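Local coordinates for hemin ABC transporter, periplasmic hemin-binding protein HutB (Vibrio cholerae, PDB 5KHL), which probably binds hemin in the periplasm and hands it to an ABC transporter that carries it across the inner membrane, at residues A[58-63]-A[79-84]; A[71-76]-A[94-99]. All blocks are in the same frame, centred on the assembly; numbering follows the deposited sequence.

Contact 1: residues A[58-63]-A[79-84]; sequences GYHRRL and SDEMGP
Two loops at the C-terminal ends of the parallel strands in the first lobe of this periplasmic binding protein meet where H60 and R61 face E81 and the backbone of G83. Segment 58-63 leads into helix 65-69, and segment 79-84 runs from strand 75-78 to P84, the N-cap residue of helix 85-93. Two backbone bonds grip G83 from both ends. Its N donates to H60 O over 2.8 Å, and its O takes the N-H of L63, also over 2.8 Å and nearly straight at 168°, on a lone pair in the carbonyl plane. The M82 CA-H adds a contact to H60 O, so that one carbonyl serves two neighbours. Glycine suits this place because it adopts such a fully extended backbone more readily than residues with a side chain; in that form N and O both turn to 58-63.

Beside this backbone pairing, E81 is the acidic partner of two basic side chains. With CG between backbone N and carbonyl carbon (chi1 61°), H60 turns the NE2 edge of its ring to E81, and NE2 makes a weak, long bond of 3.4 Å to E81 OE2; the ring and carboxylate planes are 20° apart. R61 runs side by side with E81, and its NH1 forms a salt bridge to OE1, although the placement of NH1 is uncertain. H60 NE2 lies over the centre of one guanidinium face. The nearby arginine would be expected to favour a negatively charged E81. Within the type I beta turn S79-M82, which carries E81, S79 OG accepts the N-H of E81 in an ST turn. On the buried side L63 and M82 turn to L76 of strand 75-78, and P84, after a cis peptide bond, sets its CD 3.5 Å from L63 O.

Contact 2: residues A[71-76]-A[94-99]; sequences LEPTHL and SGIQVN
H75 and N99 meet through a side-chain bond in which the amide nitrogen ND2 of N99 donates to ND1 of H75 over 3.3 Å. The donor lies at the ring edge, and ND1 in turn is close to the amide plane, so the two flat groups are nearly coplanar, 25° apart. With ND1 accepting, a neutral ring would probably be protonated on NE2. With CG anti to the carbonyl carbon (chi1 -60°), the H75 ring lies alongside the Q97 side chain, and CE1 comes within 3.1 Å of Q97 NE2; no hydrogen bond joins this pair.

The two main chains run parallel and are joined by three hydrogen bonds. T74 O accepts from Q97 N at 2.9 Å, with the donor tilted from the carbonyl plane; L76 N donates to Q97 O at 2.7 Å, and L76 O receives N99 N at 2.8 Å. This is the parallel pairing of strands 75-78 and 97-100 in a beta-alpha-beta unit whose connecting element is helix 85-93, and strand 97-100 is an edge strand of the four-stranded parallel sheet. The two bridging carbonyls carry a second, weaker load as well: Q97 O is approached by the CA-H of H75, and L76 O by that of V98. On its other side H75 pairs through its backbone with R18 and V20, while T74 OG1 is hydrogen-bonded to R18 N.

Apolar residues fill the side facing the helix. L76 reaches V98 CG1 with CD2 and also touches L88 and L91, its apolar chain being long enough to span from strand to helix. G95, of positive phi, closes helix 85-93 in a Schellman motif, and just beyond it I96 crosses P73 obliquely, with I96 CD1 3.7 Å from P73 CG.

Contacts 1 and 2 lie 14 Å apart between centres, on the same side of the chain's centre, and their segments alternate along the sequence: strand 75-78 carries 71-76 into 79-84, and helix 85-93 then returns to 94-99. M82 does most of the joining. Its SD packs 3.5 Å from CG of L76, and its CE lies 3.9 Å from CG1 of V98, while CD1 of L63 sits 3.7 Å from CD2 of L76. L63 and M82 thus cover the side of the strand pair that bears L76 and V98. In related binding proteins the ligand lies in a cleft between the two lobes, which the loops of contact 1 would probably face.

Contact 1: residues A[58-63]-A[79-84]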
loop_
_atom_site.group_PDB
_atom_site.type_symbol
_atom_site.label_atom_id
_atom_site.label_comp_id
_atom_site.label_asym_id
_atom_site.label_seq_id
_atom_site.Cartn_x
_atom_site.Cartn_y
_atom_site.Cartn_z
ATOM N N GLY A 58 -9.117 14.575 5.397
ATOM C CA GLY A 58 -7.896 15.139 4.886
ATOM C C GLY A 58 -6.769 14.128 4.993
ATOM O O GLY A 58 -6.973 12.923 4.874
ATOM N N TYR A 59 -5.573 14.641 5.216
ATOM C CA TYR A 59 -4.365 13.836 5.261
ATOM C C TYR A 59 -4.039 13.508 6.710
ATOM O O TYR A 59 -4.020 14.401 7.558
ATOM C CB TYR A 59 -3.210 14.576 4.584
ATOM C CG TYR A 59 -3.386 14.680 3.083
ATOM C CD1 TYR A 59 -2.450 14.134 2.213
ATOM C CD2 TYR A 59 -4.496 15.312 2.534
ATOM C CE1 TYR A 59 -2.612 14.227 0.841
ATOM C CE2 TYR A 59 -4.667 15.400 1.177
ATOM C CZ TYR A 59 -3.724 14.858 0.332
ATOM O OH TYR A 59 -3.896 14.949 -1.030
ATOM N N HIS A 60 -3.789 12.226 6.987
ATOM C CA HIS A 60 -3.687 11.758 8.368
ATOM C C HIS A 60 -2.508 12.396 9.099
ATOM O O HIS A 60 -2.439 12.350 10.327
ATOM C CB HIS A 60 -3.589 10.232 8.423
ATOM C CG HIS A 60 -2.397 9.669 7.717
ATOM N ND1 HIS A 60 -2.450 9.221 6.413
ATOM C CD2 HIS A 60 -1.122 9.472 8.126
ATOM C CE1 HIS A 60 -1.262 8.779 6.053
ATOM N NE2 HIS A 60 -0.433 8.922 7.077
ATOM N N ARG A 61 -1.597 13.008 8.344
ATOM C CA ARG A 61 -0.491 13.755 8.934
ATOM C C ARG A 61 -0.916 15.166 9.347
ATOM O O ARG A 61 -0.153 15.898 9.963
ATOM C CB ARG A 61 0.676 13.846 7.956
ATOM C CG ARG A 61 1.624 12.685 7.992
ATOM C CD ARG A 61 2.648 12.821 6.879
ATOM N NE ARG A 61 2.376 11.893 5.782
ATOM C CZ ARG A 61 2.840 10.648 5.726
ATOM N NH1 ARG A 61 3.609 10.190 6.703
ATOM N NH2 ARG A 61 2.549 9.866 4.691
ATOM N N ARG A 62 -2.134 15.544 8.988
ATOM C CA ARG A 62 -2.641 16.882 9.262
ATOM C C ARG A 62 -4.127 16.804 9.573
ATOM O O ARG A 62 -4.977 17.360 8.862
ATOM C CB ARG A 62 -2.360 17.819 8.083
ATOM C CG ARG A 62 -0.959 18.385 8.132
ATOM C CD ARG A 62 -0.361 18.637 6.778
ATOM N NE ARG A 62 1.072 18.882 6.910
ATOM C CZ ARG A 62 1.800 19.578 6.043
ATOM N NH1 ARG A 62 1.229 20.113 4.973
ATOM N NH2 ARG A 62 3.101 19.739 6.246
ATOM N N LEU A 63 -4.421 16.078 10.643
ATOM C CA LEU A 63 -5.767 15.961 11.139
ATOM C C LEU A 63 -6.133 17.232 11.875
ATOM O O LEU A 63 -5.284 17.847 12.520
ATOM C CB LEU A 63 -5.895 14.750 12.051
ATOM C CG LEU A 63 -5.648 13.379 11.403
ATOM C CD1 LEU A 63 -5.733 12.309 12.455
ATOM C CD2 LEU A 63 -6.656 13.138 10.322
ATOM N N SER A 79 -2.297 4.771 11.330
ATOM C CA SER A 79 -0.913 4.374 11.549
ATOM C C SER A 79 -0.254 5.304 12.549
ATOM O O SER A 79 -0.856 6.261 13.005
ATOM C CB SER A 79 -0.123 4.380 10.248
ATOM O OG SER A 79 0.162 5.705 9.848
ATOM N N ASP A 80 0.999 5.022 12.876
ATOM C CA ASP A 80 1.726 5.826 13.847
ATOM C C ASP A 80 2.100 7.173 13.259
ATOM O O ASP A 80 2.767 7.969 13.898
ATOM C CB ASP A 80 2.986 5.095 14.319
ATOM C CG ASP A 80 3.986 4.887 13.199
ATOM O OD1 ASP A 80 3.603 5.013 12.013
ATOM O OD2 ASP A 80 5.156 4.590 13.501
ATOM N N GLU A 81 1.683 7.405 12.022
ATOM C CA GLU A 81 1.899 8.679 11.355
ATOM C C GLU A 81 0.737 9.671 11.558
ATOM O O GLU A 81 0.844 10.836 11.169
ATOM C CB GLU A 81 2.119 8.456 9.863
ATOM C CG GLU A 81 3.455 7.870 9.528
ATOM C CD GLU A 81 3.606 7.630 8.042
ATOM O OE1 GLU A 81 4.760 7.628 7.561
ATOM O OE2 GLU A 81 2.574 7.461 7.350
ATOM N N MET A 82 -0.374 9.200 12.122
ATOM C CA MET A 82 -1.489 10.080 12.415
ATOM C C MET A 82 -0.944 11.224 13.228
ATOM O O MET A 82 -0.102 11.014 14.100
ATOM C CB MET A 82 -2.594 9.384 13.200
ATOM C CG MET A 82 -3.451 8.442 12.426
ATOM S SD MET A 82 -4.810 7.995 13.496
ATOM C CE MET A 82 -3.970 7.112 14.833
ATOM N N GLY A 83 -1.409 12.428 12.932
ATOM C CA GLY A 83 -0.936 13.602 13.628
ATOM C C GLY A 83 -1.677 14.807 13.097
ATOM O O GLY A 83 -2.587 14.660 12.278
ATOM N N PRO A 84 -1.290 16.007 13.557
ATOM C CA PRO A 84 -0.207 16.195 14.529
ATOM C C PRO A 84 -0.566 15.704 15.936
ATOM O O PRO A 84 -1.740 15.440 16.235
ATOM C CB PRO A 84 0.009 17.706 14.514
ATOM C CG PRO A 84 -1.309 18.248 14.191
ATOM C CD PRO A 84 -1.901 17.292 13.186
#

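Contact 2: residues A[71-76]-A[94-99]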
loop_
_atom_site.group_PDB
_atom_site.type_symbol
_atom_site.label_atom_id
_atom_site.label_comp_id
_atom_site.label_asym_id
_atom_site.label_seq_id
_atom_site.Cartn_x
_atom_site.Cartn_y
_atom_site.Cartn_z
ATOM N N LEU A 71 -17.655 15.302 14.416
ATOM C CA LEU A 71 -18.164 14.003 13.984
ATOM C C LEU A 71 -18.574 13.112 15.141
ATOM O O LEU A 71 -19.059 12.010 14.919
ATOM C CB LEU A 71 -17.120 13.260 13.163
ATOM C CG LEU A 71 -16.787 13.837 11.802
ATOM C CD1 LEU A 71 -15.567 13.115 11.267
ATOM C CD2 LEU A 71 -17.986 13.675 10.876
ATOM N N GLU A 72 -18.365 13.597 16.363
ATOM C CA GLU A 72 -18.623 12.829 17.581
ATOM C C GLU A 72 -18.167 11.388 17.416
ATOM O O GLU A 72 -18.956 10.457 17.621
ATOM C CB GLU A 72 -20.111 12.882 17.945
ATOM C CG GLU A 72 -20.656 14.304 18.189
ATOM C CD GLU A 72 -22.163 14.341 18.429
ATOM O OE1 GLU A 72 -22.591 14.265 19.599
ATOM O OE2 GLU A 72 -22.920 14.445 17.443
ATOM N N PRO A 73 -16.897 11.196 17.017
ATOM C CA PRO A 73 -16.439 9.834 16.774
ATOM C C PRO A 73 -16.161 9.133 18.098
ATOM O O PRO A 73 -16.099 9.791 19.135
ATOM C CB PRO A 73 -15.153 10.045 15.969
ATOM C CG PRO A 73 -14.604 11.289 16.527
ATOM C CD PRO A 73 -15.782 12.157 16.919
ATOM N N THR A 74 -16.009 7.814 18.067
ATOM C CA THR A 74 -15.613 7.063 19.250
ATOM C C THR A 74 -14.199 6.523 19.082
ATOM O O THR A 74 -13.490 6.268 20.060
ATOM C CB THR A 74 -16.574 5.922 19.510
ATOM O OG1 THR A 74 -16.524 5.013 18.405
ATOM C CG2 THR A 74 -17.986 6.474 19.635
ATOM N N HIS A 75 -13.796 6.359 17.829
ATOM C CA HIS A 75 -12.470 5.876 17.514
ATOM C C HIS A 75 -11.836 6.706 16.419
ATOM O O HIS A 75 -12.517 7.183 15.494
ATOM C CB HIS A 75 -12.519 4.417 17.071
ATOM C CG HIS A 75 -13.070 3.493 18.103
ATOM N ND1 HIS A 75 -12.272 2.712 18.914
ATOM C CD2 HIS A 75 -14.347 3.215 18.463
ATOM C CE1 HIS A 75 -13.029 2.001 19.729
ATOM N NE2 HIS A 75 -14.294 2.289 19.472
ATOM N N LEU A 76 -10.530 6.894 16.551
ATOM C CA LEU A 76 -9.709 7.350 15.452
ATOM C C LEU A 76 -8.666 6.284 15.276
ATOM O O LEU A 76 -7.861 6.044 16.181
ATOM C CB LEU A 76 -9.053 8.698 15.720
ATOM C CG LEU A 76 -7.900 9.036 14.774
ATOM C CD1 LEU A 76 -8.392 9.228 13.337
ATOM C CD2 LEU A 76 -7.157 10.260 15.235
ATOM N N SER A 94 -10.554 14.273 25.187
ATOM C CA SER A 94 -11.999 14.359 25.033
ATOM C C SER A 94 -12.677 12.997 25.025
ATOM O O SER A 94 -13.894 12.917 24.893
ATOM C CB SER A 94 -12.359 15.075 23.743
ATOM O OG SER A 94 -12.915 14.142 22.834
ATOM N N GLY A 95 -11.893 11.926 25.119
ATOM C CA GLY A 95 -12.448 10.590 25.284
ATOM C C GLY A 95 -12.559 9.736 24.029
ATOM O O GLY A 95 -13.186 8.671 24.063
ATOM N N ILE A 96 -11.969 10.202 22.927
ATOM C CA ILE A 96 -11.912 9.419 21.698
ATOM C C ILE A 96 -10.808 8.354 21.779
ATOM O O ILE A 96 -9.656 8.671 22.094
ATOM C CB ILE A 96 -11.634 10.300 20.458
ATOM C CG1 ILE A 96 -12.323 11.675 20.560
ATOM C CG2 ILE A 96 -11.999 9.547 19.194
ATOM C CD1 ILE A 96 -13.763 11.698 20.149
ATOM N N GLN A 97 -11.140 7.101 21.483
ATOM C CA GLN A 97 -10.107 6.069 21.396
ATOM C C GLN A 97 -9.212 6.319 20.175
ATOM O O GLN A 97 -9.677 6.318 19.027
ATOM C CB GLN A 97 -10.719 4.665 21.328
ATOM C CG GLN A 97 -10.829 3.942 22.667
ATOM C CD GLN A 97 -10.877 2.421 22.512
ATOM O OE1 GLN A 97 -9.861 1.777 22.232
ATOM N NE2 GLN A 97 -12.061 1.845 22.690
ATOM N N VAL A 98 -7.925 6.537 20.423
ATOM C CA VAL A 98 -6.994 6.762 19.331
ATOM C C VAL A 98 -6.110 5.525 19.153
ATOM O O VAL A 98 -5.169 5.302 19.920
ATOM C CB VAL A 98 -6.136 8.031 19.565
ATOM C CG1 VAL A 98 -5.193 8.257 18.405
ATOM C CG2 VAL A 98 -7.032 9.260 19.750
ATOM N N ASN A 99 -6.445 4.720 18.142
ATOM C CA ASN A 99 -5.773 3.449 17.890
ATOM C C ASN A 99 -4.718 3.517 16.813
ATOM O O ASN A 99 -5.030 3.611 15.627
ATOM C CB ASN A 99 -6.774 2.374 17.494
ATOM C CG ASN A 99 -7.883 2.243 18.474
ATOM O OD1 ASN A 99 -7.671 1.814 19.611
ATOM N ND2 ASN A 99 -9.089 2.616 18.056
#